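Transcriptional regulatory protein RcsB (Escherichia coli, PDB 5I4C) acts as the response regulator of the Rcs phosphorelay, binding regulatory DNA to control genes of capsule synthesis, biofilm formation and cell division. Local coordinates at residues 52-57 with 82-87. Sequence-based numbering, arbitrary orientation.
Sequences VLITDL and SIIVLT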
ATOM      1  N   VAL A  52      -0.878  -5.986  20.631  1.00 26.55           N
ATOM      2  CA  VAL A  52      -0.424  -4.782  19.997  1.00 26.74           C
ATOM      3  C   VAL A  52      -1.455  -4.421  18.933  1.00 24.46           C
ATOM      4  O   VAL A  52      -1.899  -5.288  18.184  1.00 23.87           O
ATOM      5  CB  VAL A  52       0.937  -5.002  19.259  1.00 27.46           C
ATOM      6  CG1 VAL A  52       1.477  -3.673  18.707  1.00 27.80           C
ATOM      7  CG2 VAL A  52       1.933  -5.492  20.239  1.00 28.77           C
ATOM      8  N   LEU A  53      -1.811  -3.177  18.925  1.00 22.58           N
ATOM      9  CA  LEU A  53      -2.553  -2.594  17.820  1.00 23.23           C
ATOM     10  C   LEU A  53      -1.629  -1.768  16.935  1.00 23.00           C
ATOM     11  O   LEU A  53      -0.977  -0.848  17.439  1.00 25.89           O
ATOM     12  CB  LEU A  53      -3.647  -1.716  18.351  1.00 23.25           C
ATOM     13  CG  LEU A  53      -4.370  -0.942  17.241  1.00 23.10           C
ATOM     14  CD1 LEU A  53      -5.107  -1.751  16.189  1.00 22.88           C
ATOM     15  CD2 LEU A  53      -5.234   0.062  17.882  1.00 23.07           C
ATOM     16  N   ILE A  54      -1.616  -2.088  15.640  1.00 22.29           N
ATOM     17  CA  ILE A  54      -0.871  -1.357  14.625  1.00 22.68           C
ATOM     18  C   ILE A  54      -1.881  -0.583  13.771  1.00 24.17           C
ATOM     19  O   ILE A  54      -2.636  -1.183  13.009  1.00 24.34           O
ATOM     20  CB  ILE A  54      -0.028  -2.302  13.776  1.00 22.77           C
ATOM     21  CG1 ILE A  54       0.864  -3.140  14.677  1.00 24.59           C
ATOM     22  CG2 ILE A  54       0.794  -1.525  12.761  1.00 24.47           C
ATOM     23  CD1 ILE A  54       1.496  -4.325  13.987  1.00 25.96           C
ATOM     24  N   THR A  55      -1.877   0.720  13.896  1.00 23.31           N
ATOM     25  CA  THR A  55      -2.977   1.471  13.386  1.00 25.31           C
ATOM     26  C   THR A  55      -2.591   2.798  12.695  1.00 25.13           C
ATOM     27  O   THR A  55      -1.714   3.546  13.142  1.00 25.13           O
ATOM     28  CB  THR A  55      -4.054   1.759  14.487  1.00 25.94           C
ATOM     29  OG1 THR A  55      -5.239   2.319  13.876  1.00 28.36           O
ATOM     30  CG2 THR A  55      -3.549   2.824  15.543  1.00 27.51           C
ATOM     31  N   ASP A  56      -3.253   3.057  11.581  1.00 24.83           N
ATOM     32  CA  ASP A  56      -3.287   4.377  10.957  1.00 28.47           C
ATOM     33  C   ASP A  56      -4.138   5.349  11.834  1.00 28.69           C
ATOM     34  O   ASP A  56      -5.004   4.901  12.585  1.00 27.16           O
ATOM     35  CB  ASP A  56      -3.945   4.265   9.596  1.00 31.03           C
ATOM     36  CG  ASP A  56      -3.757   5.506   8.766  1.00 35.93           C
ATOM     37  OD1 ASP A  56      -2.616   5.863   8.422  1.00 45.26           O
ATOM     38  OD2 ASP A  56      -4.752   6.124   8.467  1.00 40.18           O
ATOM     39  N   LEU A  57      -3.862   6.635  11.774  1.00 30.46           N
ATOM     40  CA  LEU A  57      -4.653   7.620  12.508  1.00 31.28           C
ATOM     41  C   LEU A  57      -5.751   8.326  11.704  1.00 32.70           C
ATOM     42  O   LEU A  57      -6.417   9.188  12.261  1.00 30.18           O
ATOM     43  CB  LEU A  57      -3.720   8.648  13.073  1.00 36.06           C
ATOM     44  CG  LEU A  57      -2.738   8.173  14.165  1.00 37.28           C
ATOM     45  CD1 LEU A  57      -1.906   9.355  14.603  1.00 39.31           C
ATOM     46  CD2 LEU A  57      -3.472   7.568  15.352  1.00 38.08           C
ATOM     47  N   SER A  82      -0.816  -2.314  23.557  1.00 28.67           N
ATOM     48  CA  SER A  82       0.323  -1.520  23.081  1.00 27.99           C
ATOM     49  C   SER A  82      -0.085  -1.029  21.745  1.00 26.73           C
ATOM     50  O   SER A  82      -0.825  -1.688  21.039  1.00 26.13           O
ATOM     51  CB  SER A  82       1.569  -2.348  22.989  1.00 28.34           C
ATOM     52  OG  SER A  82       1.952  -2.835  24.247  1.00 29.22           O
ATOM     53  N   ILE A  83       0.345   0.152  21.403  1.00 25.83           N
ATOM     54  CA  ILE A  83      -0.071   0.749  20.159  1.00 25.17           C
ATOM     55  C   ILE A  83       1.131   1.221  19.356  1.00 24.99           C
ATOM     56  O   ILE A  83       2.015   1.901  19.904  1.00 26.56           O
ATOM     57  CB  ILE A  83      -0.943   1.947  20.415  1.00 26.50           C
ATOM     58  CG1 ILE A  83      -2.183   1.541  21.155  1.00 26.54           C
ATOM     59  CG2 ILE A  83      -1.320   2.629  19.097  1.00 25.86           C
ATOM     60  CD1 ILE A  83      -2.890   2.774  21.672  1.00 28.32           C
ATOM     61  N   ILE A  84       1.193   0.759  18.124  1.00 23.40           N
ATOM     62  CA  ILE A  84       2.051   1.301  17.097  1.00 24.08           C
ATOM     63  C   ILE A  84       1.224   2.073  16.100  1.00 24.69           C
ATOM     64  O   ILE A  84       0.314   1.506  15.450  1.00 25.20           O
ATOM     65  CB  ILE A  84       2.859   0.242  16.372  1.00 24.94           C
ATOM     66  CG1 ILE A  84       3.795  -0.460  17.363  1.00 26.82           C
ATOM     67  CG2 ILE A  84       3.695   0.870  15.239  1.00 25.42           C
ATOM     68  CD1 ILE A  84       4.491  -1.680  16.773  1.00 29.19           C
ATOM     69  N   VAL A  85       1.569   3.359  15.968  1.00 24.16           N
ATOM     70  CA  VAL A  85       0.967   4.238  14.978  1.00 26.13           C
ATOM     71  C   VAL A  85       1.728   4.163  13.643  1.00 26.14           C
ATOM     72  O   VAL A  85       2.922   4.264  13.645  1.00 26.93           O
ATOM     73  CB  VAL A  85       0.866   5.674  15.504  1.00 28.27           C
ATOM     74  CG1 VAL A  85       0.501   6.682  14.424  1.00 30.91           C
ATOM     75  CG2 VAL A  85      -0.221   5.693  16.582  1.00 28.98           C
ATOM     76  N   LEU A  86       0.985   4.033  12.549  1.00 24.33           N
ATOM     77  CA  LEU A  86       1.477   4.130  11.178  1.00 26.75           C
ATOM     78  C   LEU A  86       1.263   5.546  10.686  1.00 28.13           C
ATOM     79  O   LEU A  86       0.126   6.043  10.729  1.00 27.61           O
ATOM     80  CB  LEU A  86       0.654   3.197  10.248  1.00 28.69           C
ATOM     81  CG  LEU A  86       0.702   1.700  10.556  1.00 28.83           C
ATOM     82  CD1 LEU A  86      -0.260   0.912   9.649  1.00 30.07           C
ATOM     83  CD2 LEU A  86       2.152   1.229  10.427  1.00 30.58           C
ATOM     84  N   THR A  87       2.323   6.210  10.261  1.00 28.10           N
ATOM     85  CA  THR A  87       2.194   7.584   9.923  1.00 31.99           C
ATOM     86  C   THR A  87       2.623   7.859   8.486  1.00 33.22           C
ATOM     87  O   THR A  87       3.554   7.269   7.949  1.00 30.80           O
ATOM     88  CB  THR A  87       2.899   8.472  10.966  1.00 33.56           C
ATOM     89  OG1 THR A  87       2.510   9.796  10.686  1.00 39.87           O
ATOM     90  CG2 THR A  87       4.362   8.339  10.935  1.00 33.09           C
TER
HETATM   91  O   HOH W   1      -1.714   7.917  10.698  1.00 44.62           O
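Ile54 and Leu86 meet on one face of the parallel sheet, where strands 52-56 and 82-87 pair, the methyl CG2 of Ile54 lying 3.9 Å from CD2 of Leu86 where the two side chains cross at a slant. Ile54 has CG1 anti to its carbonyl carbon (chi1 -54°), which leaves CG2 to face the leucine. Farther back on this face, CD1 of Ile84 reaches CG1 of Val52 at 4.1 Å, and helix 112-124 packs over the row through Leu116, Leu120 and Leu123. On the other face, where Ile71 and Ile74 of helix 67-77 pack against Leu53, Leu57 and Ile83, Thr55 and Ile83 run alongside each other, CG2 to CG2. With OG1 of Thr55 anti to the backbone N (chi1 -170°), CG2 sits toward Ile83 and the hydroxyl bonds to Asp56 O at 2.9 Å. Leu57 crosses Val85 at about a right angle, its CG 3.6 Å from CG1 of the valine.

The backbones are joined by bonds from Leu53 N to Ser82 O, Ile84 N to Leu53 O, Thr55 N to Ile84 O and Leu86 N to Thr55 O; in the last, the donor stands 44° out of the carbonyl plane. Beyond it a water links the segments, accepting from Leu57 N at 2.7 Å, donating to Leu86 O at 2.6 Å and giving a weak bond to OD1 of Asp56.

These adjacent interior strands belong to a beta-alpha-beta unit of the CheY-like receiver domain. Backbone bonds and apolar contacts fix their register, while Asp56, the predicted phosphorylation site, unmodified here, is held by Ser58 N on OD2 and by a Lys109 salt bridge on OD1, with Asp10 close by, consistent with the acidic pocket of receiver domains.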